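Local coordinates for 457aa long hypothetical protein (Pyrococcus horikoshii, PDB 2CSU) that is of unknown function but combines a Rossmann-type CoA-binding domain with flavodoxin-like and ligase-CoA domains related to those of succinyl-CoA ligase, at residues A[405-417]-A[428-441]. Numbering follows the deposited sequence.
Sequences PVLAMFMAGYVSE and IPTYERPEDVASAA
L407 and V437 meet where strand 406-411 packs against helix 434-441. CB of V437 is directed at the strand, and its CG2 lies 3.8 Å from CB of L407. The other V437 branch, CG1, faces CG of M409. L407 has CG beside its backbone N and anti to the carbonyl carbon (chi1 -60°). This brings CD1 against the helix, at the backbone and CB of A441, with CB of A440 close by, while CD2 turns to the ring of P429. The selenomethionine M409 bends at chi2 and chi3, and its SE packs against the ring of P434 at the helix start, 4.2 Å from CD.

The strands of residues 406-411 and 430-431 pair in parallel. A408 N donates to P429 O, Y431 N to A408 O at 2.7 Å, and F410 N to Y431 O. Helix 417-424 links them, forming a beta-alpha-beta unit at an edge, within this chain, of the ligase-CoA domain sheet. The other edge of strand 406-411 bonds to strand 371-377. On the face of A408 and T430, CB of A408 sits 3.5 Å from OG1 of T430 and touches CG2 of I428. L423 of the linking helix covers I428 and T430.

The Y431 ring lies on the helix side. D436 O and V437 CA stand over one face, towards the rim, and A408 O lies in plane at its edge. Its OH is hydrogen-bonded to S281 O, and R284 makes a cation-pi contact with the ring.

E432 has CG anti to its backbone N (chi1 177°) and extends in the direction of strand 406-411, reaching the loop. Its OE1 takes a weak hydrogen bond from G413 N, 3.3 Å long. A water donates to OE2 and also bonds to S416 OG.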
# COMPACT_ATOMS: atom_id res chain seq x y z
N PRO A 405 20.21 -8.36 -11.34
CA PRO A 405 18.93 -7.71 -11.08
C PRO A 405 19.08 -6.47 -10.20
O PRO A 405 19.89 -6.45 -9.27
CB PRO A 405 18.13 -8.82 -10.39
CG PRO A 405 19.18 -9.60 -9.66
CD PRO A 405 20.28 -9.68 -10.69
N VAL A 406 18.31 -5.44 -10.51
CA VAL A 406 18.29 -4.21 -9.73
C VAL A 406 16.88 -3.86 -9.28
O VAL A 406 15.94 -3.77 -10.07
CB VAL A 406 18.86 -3.09 -10.61
CG1 VAL A 406 18.78 -1.77 -9.86
CG2 VAL A 406 20.31 -3.39 -10.95
N LEU A 407 16.72 -3.72 -7.95
CA LEU A 407 15.42 -3.35 -7.42
C LEU A 407 15.47 -1.98 -6.74
O LEU A 407 16.48 -1.56 -6.20
CB LEU A 407 15.01 -4.41 -6.40
CG LEU A 407 14.93 -5.81 -7.03
CD1 LEU A 407 14.47 -6.87 -6.03
CD2 LEU A 407 13.95 -5.86 -8.20
N ALA A 408 14.34 -1.26 -6.83
CA ALA A 408 14.30 0.06 -6.23
C ALA A 408 13.17 0.17 -5.20
O ALA A 408 12.11 -0.42 -5.32
CB ALA A 408 14.10 1.09 -7.34
N MSE A 409 13.48 0.91 -4.12
CA MSE A 409 12.43 1.27 -3.18
C MSE A 409 12.48 2.76 -2.87
O MSE A 409 13.36 3.24 -2.17
CB MSE A 409 12.64 0.46 -1.90
CG MSE A 409 11.37 0.35 -1.06
SE MSE A 409 11.54 1.13 0.55
CE MSE A 409 10.21 2.33 0.40
N PHE A 410 11.52 3.48 -3.46
CA PHE A 410 11.55 4.94 -3.34
C PHE A 410 10.40 5.47 -2.48
O PHE A 410 9.27 4.99 -2.52
CB PHE A 410 11.45 5.53 -4.75
CG PHE A 410 12.82 5.75 -5.31
CD1 PHE A 410 13.74 4.70 -5.32
CD2 PHE A 410 13.16 6.98 -5.83
CE1 PHE A 410 15.00 4.90 -5.85
CE2 PHE A 410 14.43 7.17 -6.37
CZ PHE A 410 15.36 6.13 -6.39
N MSE A 411 10.74 6.47 -1.64
CA MSE A 411 9.72 7.06 -0.78
C MSE A 411 9.75 8.59 -0.85
O MSE A 411 10.79 9.23 -0.80
CB MSE A 411 9.99 6.61 0.65
CG MSE A 411 9.71 5.12 0.86
SE MSE A 411 10.12 4.57 2.52
CE MSE A 411 8.94 5.58 3.42
N ALA A 412 8.55 9.18 -1.01
CA ALA A 412 7.34 8.37 -1.09
C ALA A 412 6.12 9.23 -1.42
O ALA A 412 6.21 10.43 -1.65
CB ALA A 412 7.15 7.67 0.26
N GLY A 413 4.95 8.56 -1.47
CA GLY A 413 3.72 9.29 -1.77
C GLY A 413 3.85 10.10 -3.06
O GLY A 413 4.35 9.64 -4.08
N TYR A 414 3.34 11.34 -3.01
CA TYR A 414 3.42 12.20 -4.18
C TYR A 414 4.87 12.49 -4.57
O TYR A 414 5.25 12.48 -5.73
CB TYR A 414 2.69 13.50 -3.87
CG TYR A 414 1.24 13.23 -3.69
CD1 TYR A 414 0.55 12.44 -4.61
CD2 TYR A 414 0.55 13.78 -2.61
CE1 TYR A 414 -0.80 12.20 -4.45
CE2 TYR A 414 -0.81 13.54 -2.45
CZ TYR A 414 -1.48 12.76 -3.37
OH TYR A 414 -2.84 12.52 -3.22
N VAL A 415 5.68 12.85 -3.57
CA VAL A 415 7.07 13.28 -3.77
C VAL A 415 7.90 12.31 -4.61
O VAL A 415 8.82 12.72 -5.33
CB VAL A 415 7.77 13.45 -2.41
CG1 VAL A 415 9.18 13.98 -2.60
CG2 VAL A 415 6.96 14.36 -1.51
N SER A 416 7.60 11.02 -4.51
CA SER A 416 8.36 10.00 -5.23
C SER A 416 7.76 9.49 -6.55
O SER A 416 8.36 8.67 -7.23
CB SER A 416 8.61 8.82 -4.29
OG SER A 416 7.41 8.14 -3.99
N GLU A 417 6.58 9.98 -6.91
CA GLU A 417 5.91 9.52 -8.11
C GLU A 417 6.69 9.62 -9.42
O GLU A 417 6.73 8.66 -10.19
CB GLU A 417 4.55 10.23 -8.25
CG GLU A 417 3.49 9.69 -7.29
CD GLU A 417 2.26 9.14 -8.01
OE1 GLU A 417 2.43 8.47 -9.06
OE2 GLU A 417 1.13 9.39 -7.53
N ILE A 428 13.04 -0.95 -14.20
CA ILE A 428 13.39 -1.17 -12.81
C ILE A 428 12.17 -1.20 -11.90
O ILE A 428 11.57 -0.15 -11.63
CB ILE A 428 14.33 -0.06 -12.28
CG1 ILE A 428 15.66 -0.10 -13.04
CG2 ILE A 428 14.52 -0.21 -10.78
CD1 ILE A 428 16.66 0.95 -12.57
N PRO A 429 11.80 -2.39 -11.40
CA PRO A 429 10.64 -2.50 -10.51
C PRO A 429 10.87 -1.58 -9.31
O PRO A 429 11.93 -1.63 -8.69
CB PRO A 429 10.64 -3.98 -10.11
CG PRO A 429 11.33 -4.65 -11.25
CD PRO A 429 12.45 -3.70 -11.58
N THR A 430 9.89 -0.75 -9.00
CA THR A 430 10.04 0.18 -7.89
C THR A 430 8.96 -0.00 -6.84
O THR A 430 7.76 0.02 -7.14
CB THR A 430 10.05 1.63 -8.39
OG1 THR A 430 11.25 1.83 -9.15
CG2 THR A 430 10.03 2.63 -7.21
N TYR A 431 9.40 -0.18 -5.61
CA TYR A 431 8.48 -0.41 -4.51
C TYR A 431 8.45 0.74 -3.53
O TYR A 431 9.33 1.58 -3.54
CB TYR A 431 8.85 -1.72 -3.82
CG TYR A 431 8.90 -2.88 -4.80
CD1 TYR A 431 10.02 -3.09 -5.62
CD2 TYR A 431 7.81 -3.73 -4.95
CE1 TYR A 431 10.04 -4.12 -6.56
CE2 TYR A 431 7.82 -4.75 -5.89
CZ TYR A 431 8.93 -4.95 -6.69
OH TYR A 431 8.92 -5.97 -7.61
N GLU A 432 7.43 0.75 -2.68
CA GLU A 432 7.28 1.81 -1.70
C GLU A 432 7.34 1.24 -0.29
O GLU A 432 7.28 1.99 0.69
CB GLU A 432 5.94 2.55 -1.94
CG GLU A 432 5.59 3.64 -0.94
CD GLU A 432 4.69 4.74 -1.52
OE1 GLU A 432 4.02 5.46 -0.74
OE2 GLU A 432 4.66 4.90 -2.77
N ARG A 433 7.49 -0.08 -0.20
CA ARG A 433 7.55 -0.77 1.09
C ARG A 433 8.76 -1.68 1.26
O ARG A 433 9.16 -2.37 0.33
CB ARG A 433 6.32 -1.65 1.29
CG ARG A 433 4.97 -0.96 1.16
CD ARG A 433 3.87 -1.94 1.52
NE ARG A 433 2.56 -1.30 1.52
CZ ARG A 433 1.79 -1.17 0.44
NH1 ARG A 433 2.21 -1.65 -0.73
NH2 ARG A 433 0.62 -0.55 0.53
N PRO A 434 9.36 -1.69 2.45
CA PRO A 434 10.52 -2.56 2.66
C PRO A 434 10.13 -4.02 2.41
O PRO A 434 10.89 -4.77 1.81
CB PRO A 434 10.89 -2.28 4.11
CG PRO A 434 10.58 -0.84 4.25
CD PRO A 434 9.22 -0.73 3.56
N GLU A 435 8.94 -4.41 2.87
CA GLU A 435 8.50 -5.79 2.68
C GLU A 435 8.25 -6.15 1.22
O GLU A 435 8.48 -7.28 0.80
CB GLU A 435 7.24 -6.09 3.50
CG GLU A 435 6.08 -5.13 3.28
CD GLU A 435 6.19 -3.89 4.14
OE1 GLU A 435 7.33 -3.41 4.34
OE2 GLU A 435 5.13 -3.40 4.60
N ASP A 436 7.80 -5.17 0.44
CA ASP A 436 7.52 -5.40 -0.97
C ASP A 436 8.79 -5.64 -1.79
O ASP A 436 8.85 -6.57 -2.59
CB ASP A 436 6.76 -4.20 -1.54
CG ASP A 436 5.29 -4.18 -1.12
OD1 ASP A 436 4.54 -3.29 -1.59
OD2 ASP A 436 4.88 -5.04 -0.33
N VAL A 437 9.81 -4.81 -1.59
CA VAL A 437 11.05 -4.99 -2.34
C VAL A 437 11.70 -6.31 -1.88
O VAL A 437 12.30 -7.02 -2.68
CB VAL A 437 12.01 -3.75 -2.15
CG1 VAL A 437 12.41 -3.58 -0.70
CG2 VAL A 437 13.24 -3.87 -3.06
N ALA A 438 11.56 -6.65 -0.60
CA ALA A 438 12.12 -7.90 -0.08
C ALA A 438 11.43 -9.09 -0.74
O ALA A 438 12.07 -10.07 -1.09
CB ALA A 438 11.96 -7.98 1.47
N SER A 439 10.11 -9.01 -0.90
CA SER A 439 9.39 -10.10 -1.54
C SER A 439 9.86 -10.29 -2.96
O SER A 439 10.01 -11.42 -3.44
CB SER A 439 7.88 -9.83 -1.54
OG SER A 439 7.37 -9.77 -0.23
N ALA A 440 10.11 -9.17 -3.65
CA ALA A 440 10.56 -9.21 -5.03
C ALA A 440 11.93 -9.83 -5.10
O ALA A 440 12.21 -10.65 -5.99
CB ALA A 440 10.58 -7.80 -5.64
N ALA A 441 12.80 -9.42 -4.18
CA ALA A 441 14.16 -9.92 -4.09
C ALA A 441 14.12 -11.43 -3.88
O ALA A 441 14.92 -12.18 -4.46
CB ALA A 441 14.87 -9.27 -2.92
O HOH W 1 6.10 5.90 -5.41